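Local coordinates for hypothetical protein TT1465 (Thermus thermophilus, PDB 1WEK) that is of unknown function but has the Rossmann-like parallel-sheet fold of the SLOG clan and assembles from several copies of its chain, at residues A[168-173]-A[197-202]. Residues are numbered along the deposited sequence; the frame is centred on the assembly and turned at random.
Sequences LDRGYW and FRLTDE
Asp201 OD1 is gripped twice at the start of helix 170-185: Arg170 N reaches its syn side at 2.8 Å, 29° out of the carboxylate plane, and a water donates to it at 2.9 Å while accepting from Gly171 N. The carboxylate thus serves two backbone N-H groups of the first turn, one directly and one through water. Asp169, the N-cap, takes a third, its OD1 receiving Tyr172 N from above the carboxylate plane. The backbone N of the same residue, Asp169, donates to Thr200 O at 2.8 Å, extending the parallel pairing of strands 165-168 and 198-200. Leu168 and Thr200 lie side by side on one face of the sheet, Leu168 CD2 against Thr200 CG2 at 3.6 Å. Arg170 runs across Asp201, then bends at chi3 (125°) to lay one guanidinium face over the Leu199 peptide; its plane stands 87° from the carboxylate, and no salt bridge forms. The Leu199 side chain turns to the helix, its CD1 packing on Trp173 CB and CD1, while Trp173 NE1 holds Leu168 O within the indole plane at 3.0 Å. In this beta-alpha-beta unit, two acidic side chains therefore meet the helix N-terminus, whose dipole probably offsets their mutual repulsion.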
loop_
_atom_site.group_PDB
_atom_site.type_symbol
_atom_site.label_atom_id
_atom_site.label_comp_id
_atom_site.label_asym_id
_atom_site.label_seq_id
_atom_site.Cartn_x
_atom_site.Cartn_y
_atom_site.Cartn_z
ATOM N N LEU A 168 -16.273 -33.317 18.877
ATOM C CA LEU A 168 -16.213 -34.091 20.100
ATOM C C LEU A 168 -17.502 -34.005 20.888
ATOM O O LEU A 168 -18.066 -32.919 21.068
ATOM C CB LEU A 168 -15.039 -33.632 20.970
ATOM C CG LEU A 168 -13.716 -34.332 20.663
ATOM C CD1 LEU A 168 -12.582 -33.693 21.464
ATOM C CD2 LEU A 168 -13.860 -35.819 21.000
ATOM N N ASP A 169 -17.946 -35.168 21.361
ATOM C CA ASP A 169 -19.159 -35.337 22.159
ATOM C C ASP A 169 -20.389 -35.537 21.270
ATOM O O ASP A 169 -21.122 -34.594 20.977
ATOM C CB ASP A 169 -19.376 -34.150 23.098
ATOM C CG ASP A 169 -20.516 -34.390 24.063
ATOM O OD1 ASP A 169 -21.514 -35.043 23.648
ATOM O OD2 ASP A 169 -20.426 -33.933 25.230
ATOM N N ARG A 170 -20.606 -36.785 20.872
ATOM C CA ARG A 170 -21.708 -37.191 19.998
ATOM C C ARG A 170 -23.097 -36.687 20.356
ATOM O O ARG A 170 -23.792 -36.133 19.509
ATOM C CB ARG A 170 -21.774 -38.717 19.926
ATOM C CG ARG A 170 -20.521 -39.392 19.398
ATOM C CD ARG A 170 -20.800 -40.874 19.168
ATOM N NE ARG A 170 -20.484 -41.268 17.801
ATOM C CZ ARG A 170 -19.295 -41.706 17.407
ATOM N NH1 ARG A 170 -18.296 -41.819 18.284
ATOM N NH2 ARG A 170 -19.097 -42.009 16.132
ATOM N N GLY A 171 -23.502 -36.914 21.602
ATOM C CA GLY A 171 -24.817 -36.499 22.051
ATOM C C GLY A 171 -25.057 -35.006 21.959
ATOM O O GLY A 171 -26.192 -34.555 21.815
ATOM N N TYR A 172 -23.986 -34.229 22.033
ATOM C CA TYR A 172 -24.112 -32.783 21.970
ATOM C C TYR A 172 -24.411 -32.292 20.551
ATOM O O TYR A 172 -25.247 -31.410 20.353
ATOM C CB TYR A 172 -22.832 -32.126 22.478
ATOM C CG TYR A 172 -22.974 -30.647 22.737
ATOM C CD1 TYR A 172 -23.341 -30.175 23.990
ATOM C CD2 TYR A 172 -22.748 -29.717 21.720
ATOM C CE1 TYR A 172 -23.473 -28.810 24.229
ATOM C CE2 TYR A 172 -22.879 -28.358 21.946
ATOM C CZ TYR A 172 -23.237 -27.907 23.203
ATOM O OH TYR A 172 -23.321 -26.556 23.443
ATOM N N TRP A 173 -23.737 -32.873 19.566
ATOM C CA TRP A 173 -23.912 -32.483 18.169
ATOM C C TRP A 173 -25.061 -33.171 17.440
ATOM O O TRP A 173 -25.436 -32.775 16.329
ATOM C CB TRP A 173 -22.618 -32.766 17.416
ATOM C CG TRP A 173 -21.487 -31.991 17.940
ATOM C CD1 TRP A 173 -20.564 -32.394 18.866
ATOM C CD2 TRP A 173 -21.176 -30.634 17.623
ATOM N NE1 TRP A 173 -19.694 -31.368 19.141
ATOM C CE2 TRP A 173 -20.048 -30.274 18.394
ATOM C CE3 TRP A 173 -21.745 -29.683 16.764
ATOM C CZ2 TRP A 173 -19.477 -29.004 18.330
ATOM C CZ3 TRP A 173 -21.180 -28.424 16.698
ATOM C CH2 TRP A 173 -20.053 -28.093 17.479
ATOM N N PHE A 197 -16.644 -34.426 8.059
ATOM C CA PHE A 197 -16.332 -34.392 9.481
ATOM C C PHE A 197 -16.569 -35.743 10.144
ATOM O O PHE A 197 -17.298 -36.586 9.616
ATOM C CB PHE A 197 -17.174 -33.323 10.181
ATOM C CG PHE A 197 -18.657 -33.558 10.087
ATOM C CD1 PHE A 197 -19.293 -34.449 10.950
ATOM C CD2 PHE A 197 -19.418 -32.900 9.121
ATOM C CE1 PHE A 197 -20.654 -34.680 10.856
ATOM C CE2 PHE A 197 -20.791 -33.125 9.013
ATOM C CZ PHE A 197 -21.411 -34.014 9.879
ATOM N N ARG A 198 -15.945 -35.938 11.304
ATOM C CA ARG A 198 -16.077 -37.171 12.060
ATOM C C ARG A 198 -16.576 -36.837 13.452
ATOM O O ARG A 198 -16.061 -35.933 14.106
ATOM C CB ARG A 198 -14.726 -37.888 12.151
ATOM C CG ARG A 198 -14.254 -38.482 10.830
ATOM C CD ARG A 198 -12.860 -39.101 10.920
ATOM N NE ARG A 198 -12.746 -40.135 11.951
ATOM C CZ ARG A 198 -11.628 -40.824 12.190
ATOM N NH1 ARG A 198 -10.539 -40.588 11.464
ATOM N NH2 ARG A 198 -11.587 -41.729 13.166
ATOM N N LEU A 199 -17.580 -37.576 13.909
ATOM C CA LEU A 199 -18.150 -37.347 15.224
ATOM C C LEU A 199 -17.556 -38.369 16.188
ATOM O O LEU A 199 -17.562 -39.559 15.909
ATOM C CB LEU A 199 -19.673 -37.485 15.129
ATOM C CG LEU A 199 -20.559 -36.739 16.127
ATOM C CD1 LEU A 199 -19.907 -35.466 16.577
ATOM C CD2 LEU A 199 -21.884 -36.441 15.466
ATOM N N THR A 200 -17.021 -37.916 17.313
ATOM C CA THR A 200 -16.424 -38.859 18.257
ATOM C C THR A 200 -16.477 -38.404 19.704
ATOM O O THR A 200 -16.581 -37.210 19.989
ATOM C CB THR A 200 -14.949 -39.151 17.902
ATOM O OG1 THR A 200 -14.456 -40.196 18.747
ATOM C CG2 THR A 200 -14.080 -37.911 18.123
ATOM N N ASP A 201 -16.406 -39.372 20.618
ATOM C CA ASP A 201 -16.422 -39.096 22.056
ATOM C C ASP A 201 -15.022 -39.208 22.665
ATOM O O ASP A 201 -14.804 -38.799 23.811
ATOM C CB ASP A 201 -17.335 -40.083 22.795
ATOM C CG ASP A 201 -18.808 -39.720 22.697
ATOM O OD1 ASP A 201 -19.129 -38.535 22.516
ATOM O OD2 ASP A 201 -19.652 -40.620 22.824
ATOM N N GLU A 202 -14.079 -39.748 21.896
ATOM C CA GLU A 202 -12.723 -39.973 22.394
ATOM C C GLU A 202 -11.635 -39.020 21.902
ATOM O O GLU A 202 -11.326 -38.965 20.715
ATOM C CB GLU A 202 -12.329 -41.410 22.061
ATOM C CG GLU A 202 -13.428 -42.413 22.398
ATOM C CD GLU A 202 -13.347 -43.677 21.557
ATOM O OE1 GLU A 202 -14.166 -44.599 21.781
ATOM O OE2 GLU A 202 -12.470 -43.742 20.668
HETATM O O HOH W 1 -21.880 -38.540 23.376
#